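Local coordinates for uncharacterized protein (PDB 5IFF) that acts as a tetrameric restriction DNA glycosylase that binds double-stranded DNA and probably removes adenine bases from its recognition sequence, at residues 13-18 against 179-184; 27-32 against 51-56; 98-103 against 197-202. The protein carries 2 engineered substitutions. One frame throughout, in Å; residues are numbered along the deposited sequence.

Contact 1 (13-18 against 179-184)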
loop_
_atom_site.group_PDB
_atom_site.type_symbol
_atom_site.label_atom_id
_atom_site.label_comp_id
_atom_site.label_asym_id
_atom_site.label_seq_id
_atom_site.Cartn_x
_atom_site.Cartn_y
_atom_site.Cartn_z
ATOM N N VAL A 13 12.176 19.054 23.897
ATOM C CA VAL A 13 13.028 17.947 23.449
ATOM C C VAL A 13 12.248 17.071 22.460
ATOM O O VAL A 13 11.010 16.912 22.602
ATOM C CB VAL A 13 13.496 17.128 24.660
ATOM C CG1 VAL A 13 14.247 15.878 24.190
ATOM C CG2 VAL A 13 14.390 17.984 25.592
ATOM N N VAL A 14 12.906 16.596 21.408
ATOM C CA VAL A 14 12.246 15.662 20.480
ATOM C C VAL A 14 13.031 14.379 20.400
ATOM O O VAL A 14 14.279 14.403 20.275
ATOM C CB VAL A 14 12.091 16.259 19.091
ATOM C CG1 VAL A 14 11.282 15.302 18.178
ATOM C CG2 VAL A 14 11.310 17.552 19.195
ATOM N N ARG A 15 12.338 13.254 20.506
ATOM C CA ARG A 15 13.048 11.983 20.328
ATOM C C ARG A 15 12.716 11.430 18.928
ATOM O O ARG A 15 11.534 11.393 18.509
ATOM C CB ARG A 15 12.692 11.012 21.444
ATOM C CG ARG A 15 13.241 11.465 22.789
ATOM C CD ARG A 15 12.957 10.496 23.901
ATOM N NE ARG A 15 13.794 10.724 25.095
ATOM C CZ ARG A 15 13.635 11.724 25.949
ATOM N NH1 ARG A 15 12.664 12.613 25.767
ATOM N NH2 ARG A 15 14.439 11.834 26.998
ATOM N N LEU A 16 13.780 11.071 18.204
ATOM C CA LEU A 16 13.729 10.742 16.790
ATOM C C LEU A 16 14.352 9.399 16.513
ATOM O O LEU A 16 15.450 9.094 17.020
ATOM C CB LEU A 16 14.456 11.817 15.972
ATOM C CG LEU A 16 13.856 13.230 16.056
ATOM C CD1 LEU A 16 14.794 14.171 15.400
ATOM C CD2 LEU A 16 12.529 13.273 15.320
ATOM N N PRO A 17 13.664 8.584 15.704
ATOM C CA PRO A 17 14.207 7.307 15.242
ATOM C C PRO A 17 15.342 7.541 14.276
ATOM O O PRO A 17 15.321 8.453 13.429
ATOM C CB PRO A 17 13.029 6.655 14.524
ATOM C CG PRO A 17 12.250 7.830 13.995
ATOM C CD PRO A 17 12.384 8.913 15.045
ATOM N N ILE A 18 16.353 6.711 14.426
ATOM C CA ILE A 18 17.549 6.798 13.616
ATOM C C ILE A 18 17.664 5.640 12.607
ATOM O O ILE A 18 18.565 5.636 11.750
ATOM C CB ILE A 18 18.788 6.815 14.573
ATOM C CG1 ILE A 18 18.691 8.047 15.421
ATOM C CG2 ILE A 18 20.068 6.979 13.858
ATOM C CD1 ILE A 18 18.614 9.256 14.565
ATOM N N ASN A 179 16.199 -0.202 16.468
ATOM C CA ASN A 179 15.147 0.771 16.804
ATOM C C ASN A 179 15.656 1.928 17.684
ATOM O O ASN A 179 14.926 2.469 18.518
ATOM C CB ASN A 179 13.978 0.068 17.494
ATOM C CG ASN A 179 13.408 -1.069 16.661
ATOM O OD1 ASN A 179 13.259 -0.943 15.445
ATOM N ND2 ASN A 179 13.100 -2.189 17.311
ATOM N N GLU A 180 16.911 2.300 17.489
ATOM C CA GLU A 180 17.490 3.384 18.278
ATOM C C GLU A 180 16.699 4.674 18.121
ATOM O O GLU A 180 16.346 5.072 17.014
ATOM C CB GLU A 180 18.947 3.615 17.883
ATOM C CG GLU A 180 19.552 4.871 18.528
ATOM C CD GLU A 180 20.798 4.574 19.339
ATOM O OE1 GLU A 180 21.344 3.474 19.161
ATOM O OE2 GLU A 180 21.199 5.449 20.154
ATOM N N VAL A 181 16.467 5.343 19.248
ATOM C CA VAL A 181 15.881 6.654 19.279
ATOM C C VAL A 181 16.865 7.669 19.933
ATOM O O VAL A 181 17.431 7.371 20.979
ATOM C CB VAL A 181 14.569 6.584 20.048
ATOM C CG1 VAL A 181 14.122 7.939 20.422
ATOM C CG2 VAL A 181 13.496 5.808 19.199
ATOM N N VAL A 182 17.106 8.823 19.297
ATOM C CA VAL A 182 18.044 9.795 19.850
ATOM C C VAL A 182 17.285 11.014 20.319
ATOM O O VAL A 182 16.101 11.182 19.994
ATOM C CB VAL A 182 19.122 10.234 18.845
ATOM C CG1 VAL A 182 19.992 9.004 18.452
ATOM C CG2 VAL A 182 18.459 10.915 17.635
ATOM N N LYS A 183 17.973 11.851 21.086
ATOM C CA LYS A 183 17.342 12.978 21.764
ATOM C C LYS A 183 17.934 14.284 21.217
ATOM O O LYS A 183 19.159 14.420 21.085
ATOM C CB LYS A 183 17.548 12.843 23.279
ATOM C CG LYS A 183 16.996 14.023 24.056
ATOM C CD LYS A 183 16.880 13.749 25.565
ATOM C CE LYS A 183 18.168 14.026 26.318
ATOM N NZ LYS A 183 17.885 14.121 27.787
ATOM N N TYR A 184 17.064 15.231 20.888
ATOM C CA TYR A 184 17.465 16.494 20.304
ATOM C C TYR A 184 16.800 17.668 21.028
ATOM O O TYR A 184 15.558 17.758 21.067
ATOM C CB TYR A 184 17.074 16.514 18.813
ATOM C CG TYR A 184 17.325 17.842 18.150
ATOM C CD1 TYR A 184 18.614 18.340 18.022
ATOM C CD2 TYR A 184 16.270 18.592 17.638
ATOM C CE1 TYR A 184 18.849 19.585 17.432
ATOM C CE2 TYR A 184 16.501 19.831 17.032
ATOM C CZ TYR A 184 17.787 20.307 16.914
ATOM O OH TYR A 184 17.998 21.544 16.319
#
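Val13 presses its CG1 methyl into the Lys183 aliphatic chain, CG1 to CG only 3.3 Å; with CG1 anti to the backbone N (chi1 173°), the methyl is directed to that chain. Val14 and Tyr184 follow as an antiparallel hydrogen-bonded pair, Val14 N to Tyr184 O at 2.9 Å with the return bond from Tyr184 N; the phenol leads away to a hydrogen bond with Glu139. Arg15 faces Lys183 in a non-hydrogen-bonded pair. Their side chains run side by side in the same direction, and Lys183 CD lies over a guanidinium face, 3.4 Å from Arg15 NH2. At its root, Arg15 CB rests on Val181 CG1 (3.5 Å). Leu16 exchanges two backbone bonds with Val182, the shorter from Val182 N to Leu16 O at 2.8 Å. Pro17, in a non-hydrogen-bonded pair with Val181, directs its CA-H to Glu180 O. That same oxygen accepts Ile18 N at 3.1 Å, carrying the ladder just past the strand. The CG1-CD1 ethyl arm of Ile18 crosses Val182 at about a right angle, CG1 to CG1 a close 3.4 Å.

Strand 11-17 is thus the middle of a three-stranded antiparallel sheet, between 4-8 and 181-186. Its Val14, Leu16 and Val182 face packs on strand 54-59, whereas Arg15 and Lys183 hold like charges 4.2 Å apart (NH2 to NZ), an unfavourable proximity probably offset in part by the Arg15–Glu8 salt bridge.

Contact 2 (27-32 against 51-56)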
loop_
_atom_site.group_PDB
_atom_site.type_symbol
_atom_site.label_atom_id
_atom_site.label_comp_id
_atom_site.label_asym_id
_atom_site.label_seq_id
_atom_site.Cartn_x
_atom_site.Cartn_y
_atom_site.Cartn_z
ATOM N N VAL A 27 17.764 9.277 7.986
ATOM C CA VAL A 27 19.146 9.760 8.016
ATOM C C VAL A 27 19.586 9.963 6.569
ATOM O O VAL A 27 19.339 9.104 5.704
ATOM C CB VAL A 27 20.055 8.746 8.771
ATOM C CG1 VAL A 27 21.573 9.155 8.731
ATOM C CG2 VAL A 27 19.603 8.658 10.221
ATOM N N LYS A 28 20.185 11.110 6.277
ATOM C CA LYS A 28 20.616 11.426 4.918
ATOM C C LYS A 28 22.022 12.023 4.941
ATOM O O LYS A 28 22.417 12.614 5.925
ATOM C CB LYS A 28 19.636 12.401 4.277
ATOM C CG LYS A 28 18.279 11.765 3.976
ATOM C CD LYS A 28 17.441 12.665 3.131
ATOM C CE LYS A 28 16.165 11.950 2.623
ATOM N NZ LYS A 28 15.150 12.993 2.245
ATOM N N LYS A 29 22.744 11.883 3.838
ATOM C CA LYS A 29 24.105 12.404 3.740
ATOM C C LYS A 29 24.039 13.651 2.887
ATOM O O LYS A 29 23.480 13.626 1.767
ATOM C CB LYS A 29 25.054 11.362 3.140
ATOM C CG LYS A 29 26.510 11.791 3.171
ATOM C CD LYS A 29 27.417 10.695 2.614
ATOM C CE LYS A 29 28.864 10.929 3.006
ATOM N NZ LYS A 29 29.770 10.003 2.266
ATOM N N ILE A 30 24.520 14.762 3.438
ATOM C CA ILE A 30 24.594 16.019 2.705
ATOM C C ILE A 30 26.036 16.483 2.747
ATOM O O ILE A 30 26.465 17.118 3.715
ATOM C CB ILE A 30 23.661 17.083 3.287
ATOM C CG1 ILE A 30 22.284 16.479 3.536
ATOM C CG2 ILE A 30 23.602 18.329 2.368
ATOM C CD1 ILE A 30 21.309 17.404 4.371
ATOM N N GLU A 31 26.782 16.146 1.702
ATOM C CA GLU A 31 28.223 16.277 1.747
ATOM C C GLU A 31 28.635 17.722 1.837
ATOM O O GLU A 31 28.190 18.549 1.039
ATOM C CB GLU A 31 28.867 15.624 0.518
ATOM C CG GLU A 31 29.701 14.425 0.865
ATOM C CD GLU A 31 30.257 13.752 -0.370
ATOM O OE1 GLU A 31 30.969 14.442 -1.130
ATOM O OE2 GLU A 31 29.963 12.554 -0.585
ATOM N N ASN A 32 29.491 18.007 2.817
ATOM C CA ASN A 32 29.850 19.370 3.187
ATOM C C ASN A 32 28.643 20.333 3.189
ATOM O O ASN A 32 28.750 21.483 2.763
ATOM C CB ASN A 32 30.954 19.851 2.255
ATOM C CG ASN A 32 32.071 18.810 2.102
ATOM O OD1 ASN A 32 32.666 18.360 3.089
ATOM N ND2 ASN A 32 32.323 18.393 0.865
ATOM N N LEU A 51 31.568 12.528 9.802
ATOM C CA LEU A 51 30.337 12.588 10.626
ATOM C C LEU A 51 29.472 13.812 10.321
ATOM O O LEU A 51 28.240 13.759 10.414
ATOM C CB LEU A 51 30.656 12.602 12.140
ATOM C CG LEU A 51 29.433 12.383 13.069
ATOM C CD1 LEU A 51 28.597 11.152 12.694
ATOM C CD2 LEU A 51 29.927 12.295 14.517
ATOM N N ARG A 52 30.121 14.935 10.027
ATOM C CA ARG A 52 29.390 16.192 9.855
ATOM C C ARG A 52 28.554 16.223 8.581
ATOM O O ARG A 52 27.770 17.150 8.403
ATOM C CB ARG A 52 30.361 17.384 9.842
ATOM C CG ARG A 52 31.055 17.544 8.507
ATOM C CD ARG A 52 31.719 18.895 8.299
ATOM N NE ARG A 52 32.474 18.882 7.044
ATOM C CZ ARG A 52 33.069 19.942 6.508
ATOM N NH1 ARG A 52 33.725 19.818 5.361
ATOM N NH2 ARG A 52 33.009 21.123 7.115
ATOM N N ASP A 53 28.753 15.241 7.680
ATOM C CA ASP A 53 27.930 15.115 6.491
ATOM C C ASP A 53 26.572 14.385 6.732
ATOM O O ASP A 53 25.747 14.260 5.807
ATOM C CB ASP A 53 28.701 14.380 5.403
ATOM C CG ASP A 53 29.924 15.158 4.926
ATOM O OD1 ASP A 53 29.913 16.414 5.037
ATOM O OD2 ASP A 53 30.871 14.507 4.459
ATOM N N TYR A 54 26.359 13.860 7.933
ATOM C CA TYR A 54 25.111 13.115 8.186
ATOM C C TYR A 54 24.088 13.923 8.977
ATOM O O TYR A 54 24.416 14.581 9.969
ATOM C CB TYR A 54 25.375 11.816 8.918
ATOM C CG TYR A 54 26.166 10.866 8.055
ATOM C CD1 TYR A 54 25.525 10.064 7.123
ATOM C CD2 TYR A 54 27.566 10.848 8.108
ATOM C CE1 TYR A 54 26.251 9.208 6.287
ATOM C CE2 TYR A 54 28.311 9.986 7.291
ATOM C CZ TYR A 54 27.653 9.176 6.373
ATOM O OH TYR A 54 28.374 8.332 5.530
ATOM N N TYR A 55 22.837 13.849 8.513
ATOM C CA TYR A 55 21.739 14.599 9.130
ATOM C C TYR A 55 20.534 13.728 9.321
ATOM O O TYR A 55 20.293 12.775 8.556
ATOM C CB TYR A 55 21.308 15.789 8.260
ATOM C CG TYR A 55 22.403 16.804 8.004
ATOM C CD1 TYR A 55 23.481 16.494 7.180
ATOM C CD2 TYR A 55 22.337 18.070 8.579
ATOM C CE1 TYR A 55 24.495 17.426 6.935
ATOM C CE2 TYR A 55 23.345 19.003 8.334
ATOM C CZ TYR A 55 24.395 18.685 7.508
ATOM O OH TYR A 55 25.402 19.606 7.268
ATOM N N ILE A 56 19.711 14.117 10.271
ATOM C CA ILE A 56 18.359 13.544 10.280
ATOM C C ILE A 56 17.468 14.493 9.495
ATOM O O ILE A 56 17.319 15.657 9.898
ATOM C CB ILE A 56 17.765 13.407 11.706
ATOM C CG1 ILE A 56 18.579 12.435 12.551
ATOM C CG2 ILE A 56 16.321 12.893 11.596
ATOM C CD1 ILE A 56 18.291 12.612 14.010
#
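Asp53 O accepts the N-H of Ile30 at 2.7 Å, in the carbonyl plane, and the CA-H of Lys29 also leans on this oxygen. The side chain of the same aspartate grips the chain just beyond Ile30: OD1 takes Asn32 N at 2.8 Å, the donor standing 57° out of the carboxylate plane. Beside it, Arg52 reaches Asn32 OD1 through NH1 in a weak, bent bond, amide and guanidinium planes being steeply inclined; NH1 also forms a salt bridge with Glu49. Replacing Asp53 by alanine removes the carboxylate and would probably leave Asn32 N without its acceptor and the chain at Glu31 and Asn32 freer to move.

Further along, Lys28 and Tyr55 form an antiparallel hydrogen-bonded pair, with Lys28 N to Tyr55 O at 2.8 Å and a nearly equal return bond. Ile30 crosses the Tyr55 ring at about a right angle and sets CD1 over one face, 4.0 Å from the centroid, in a CH-pi contact. Lys29, with CG anti to its backbone N (chi1 -173°) and the chain extended beyond, runs obliquely across the Tyr54 ring: CG lies over a face, and CE comes to 3.7 Å from Tyr54 OH.

Both strands belong to the larger antiparallel sheet. Strand 25-29 also pairs with 38-39, Lys29 bonding Val38, while strand 54-59 pairs with 154-163 through Ile56 and Ile162; the Tyr55 ring also meets Phe140, Cys161 and Pro163. Strand 54-59 ends at Gln59, which with the next residue, Ile60, binds adenine in another structure of the protein.

Contact 3 (98-103 against 197-202)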
loop_
_atom_site.group_PDB
_atom_site.type_symbol
_atom_site.label_atom_id
_atom_site.label_comp_id
_atom_site.label_asym_id
_atom_site.label_seq_id
_atom_site.Cartn_x
_atom_site.Cartn_y
_atom_site.Cartn_z
ATOM N N ASP A 98 2.428 39.200 8.196
ATOM C CA ASP A 98 1.728 40.332 7.581
ATOM C C ASP A 98 2.460 40.861 6.370
ATOM O O ASP A 98 1.847 41.343 5.422
ATOM C CB ASP A 98 1.545 41.488 8.581
ATOM C CG ASP A 98 0.479 41.191 9.622
ATOM O OD1 ASP A 98 -0.375 40.315 9.332
ATOM O OD2 ASP A 98 0.485 41.823 10.708
ATOM N N ASP A 99 3.777 40.803 6.433
ATOM C CA ASP A 99 4.648 41.336 5.384
ATOM C C ASP A 99 4.809 40.372 4.176
ATOM O O ASP A 99 5.201 40.769 3.102
ATOM C CB ASP A 99 6.041 41.661 5.969
ATOM C CG ASP A 99 5.992 42.675 7.144
ATOM O OD1 ASP A 99 5.055 43.508 7.219
ATOM O OD2 ASP A 99 6.913 42.644 7.993
ATOM N N VAL A 100 4.538 39.097 4.371
ATOM C CA VAL A 100 4.734 38.110 3.295
ATOM C C VAL A 100 3.545 38.135 2.310
ATOM O O VAL A 100 2.401 37.881 2.743
ATOM C CB VAL A 100 4.892 36.709 3.895
ATOM C CG1 VAL A 100 4.951 35.620 2.787
ATOM C CG2 VAL A 100 6.166 36.662 4.761
ATOM N N LYS A 101 3.799 38.413 1.021
ATOM C CA LYS A 101 2.739 38.467 -0.026
ATOM C C LYS A 101 3.136 37.637 -1.263
ATOM O O LYS A 101 2.529 37.730 -2.325
ATOM C CB LYS A 101 2.466 39.906 -0.468
ATOM C CG LYS A 101 2.051 40.876 0.626
ATOM C CD LYS A 101 0.657 40.581 1.141
ATOM C CE LYS A 101 0.275 41.522 2.260
ATOM N NZ LYS A 101 -0.959 41.057 2.944
ATOM N N SER A 102 4.192 36.854 -1.124
ATOM C CA SER A 102 4.640 36.000 -2.220
ATOM C C SER A 102 5.215 34.720 -1.623
ATOM O O SER A 102 5.764 34.746 -0.523
ATOM C CB SER A 102 5.680 36.721 -3.070
ATOM O OG SER A 102 6.147 35.843 -4.059
ATOM N N TYR A 103 5.076 33.607 -2.336
ATOM C CA TYR A 103 5.314 32.290 -1.748
ATOM C C TYR A 103 6.136 31.415 -2.656
ATOM O O TYR A 103 6.136 31.615 -3.876
ATOM C CB TYR A 103 3.973 31.599 -1.446
ATOM C CG TYR A 103 3.080 32.504 -0.616
ATOM C CD1 TYR A 103 3.242 32.589 0.759
ATOM C CD2 TYR A 103 2.106 33.297 -1.217
ATOM C CE1 TYR A 103 2.434 33.477 1.539
ATOM C CE2 TYR A 103 1.297 34.135 -0.470
ATOM C CZ TYR A 103 1.466 34.214 0.914
ATOM O OH TYR A 103 0.695 35.068 1.678
ATOM N N ALA A 197 9.305 29.339 7.709
ATOM C CA ALA A 197 9.305 28.485 6.504
ATOM C C ALA A 197 7.867 28.191 6.022
ATOM O O ALA A 197 7.550 28.325 4.829
ATOM C CB ALA A 197 10.081 27.168 6.772
ATOM N N PHE A 198 6.983 27.785 6.926
ATOM C CA PHE A 198 5.646 27.483 6.520
ATOM C C PHE A 198 4.917 28.744 6.018
ATOM O O PHE A 198 4.103 28.680 5.073
ATOM C CB PHE A 198 4.878 26.824 7.692
ATOM C CG PHE A 198 5.118 25.347 7.801
ATOM C CD1 PHE A 198 4.643 24.488 6.796
ATOM C CD2 PHE A 198 5.830 24.798 8.875
ATOM C CE1 PHE A 198 4.838 23.082 6.877
ATOM C CE2 PHE A 198 6.054 23.402 8.959
ATOM C CZ PHE A 198 5.558 22.548 7.967
ATOM N N ILE A 199 5.214 29.877 6.657
ATOM C CA ILE A 199 4.621 31.146 6.287
ATOM C C ILE A 199 4.984 31.520 4.828
ATOM O O ILE A 199 4.119 32.023 4.106
ATOM C CB ILE A 199 5.055 32.253 7.274
ATOM C CG1 ILE A 199 4.234 32.118 8.556
ATOM C CG2 ILE A 199 4.863 33.651 6.688
ATOM C CD1 ILE A 199 4.790 32.989 9.684
ATOM N N ILE A 200 6.222 31.241 4.389
ATOM C CA ILE A 200 6.617 31.634 3.020
ATOM C C ILE A 200 6.381 30.497 1.987
ATOM O O ILE A 200 6.483 30.721 0.788
ATOM C CB ILE A 200 8.062 32.086 2.940
ATOM C CG1 ILE A 200 9.031 30.925 3.224
ATOM C CG2 ILE A 200 8.290 33.281 3.869
ATOM C CD1 ILE A 200 10.443 31.188 2.659
ATOM N N ALA A 201 5.988 29.317 2.462
ATOM C CA ALA A 201 5.763 28.173 1.557
ATOM C C ALA A 201 4.535 28.321 0.654
ATOM O O ALA A 201 4.596 28.024 -0.566
ATOM C CB ALA A 201 5.637 26.884 2.394
ATOM N N SER A 202 3.404 28.734 1.238
ATOM C CA SER A 202 2.159 28.959 0.476
ATOM C C SER A 202 1.220 29.833 1.278
ATOM O O SER A 202 1.311 29.849 2.526
ATOM C CB SER A 202 1.440 27.660 0.153
ATOM O OG SER A 202 0.877 27.061 1.323
#
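Tyr103 turns its ring against the end of helix 188-201 by placing CG anti to its own carbonyl carbon (chi1 -53°), and Val100, with CG2 likewise anti to the carbonyl carbon, sets that methyl against the CG2 atoms of both Ile199 and Ile200. Within segment 197-202 the Tyr103 ring meets backbone. One face lies over the carbonyl carbon of Ser202, CD1 to C 3.5 Å, offset toward the rim, while the ring edge faces Ile199 O in plane, CE1 to O 3.4 Å. Closer to the main chain, Tyr103 CA approaches Ile200 O at 3.2 Å in a bent CA-H...O contact, and a backbone hydrogen bond between Leu104 and Ile200 continues the join. Val100 CG2 touches Ile199 CG2 at 3.8 Å, the two side chains crossing at a slant; it reaches Ile200 CG2 at 4.1 Å, near a right angle.

Around this core, Ser202 is the N-cap of helix 203-216, its OG receiving His205 N, and Lys206 binds both Tyr103 OH and Val100 O. The second subunit adds to the cover: its Tyr119 packs on Val100 and bonds Lys101 N through its hydroxyl, and its Phe121 lies against Ile200. The side chain of Ala201 lies about 5 Å from that of Val158, which binds adenine in another structure of the protein.

No hydrogen bond joins the two segments. Ile199 O and Ser102 O are buried without a polar partner; the C-H edge of Tyr103 probably gives the former slight compensation, and the contact depends chiefly on shape and apolar burial where two helices end.

In the fold
From the N terminus, strand 11-17 is the first to be used: contact 1 joins it to strand 181-186 and so closes a loop spanning most of the chain. Contact 2 lies wholly within that loop and closes a short one, pairing strand 25-29 with 54-59. The two touch where Ile56 CD1 meets Ile18, Leu16 and Val182, tying the three-stranded sheet to the larger one. Contact 3 opens after contact 2 has closed and crosses contact 1, since 98-103 falls inside its loop and 197-202 beyond it. On the other side of the chain's centre from contacts 1 and 2, it joins the ends of helices 87-99 and 188-201, about 30 Å from contact 1, centre to centre.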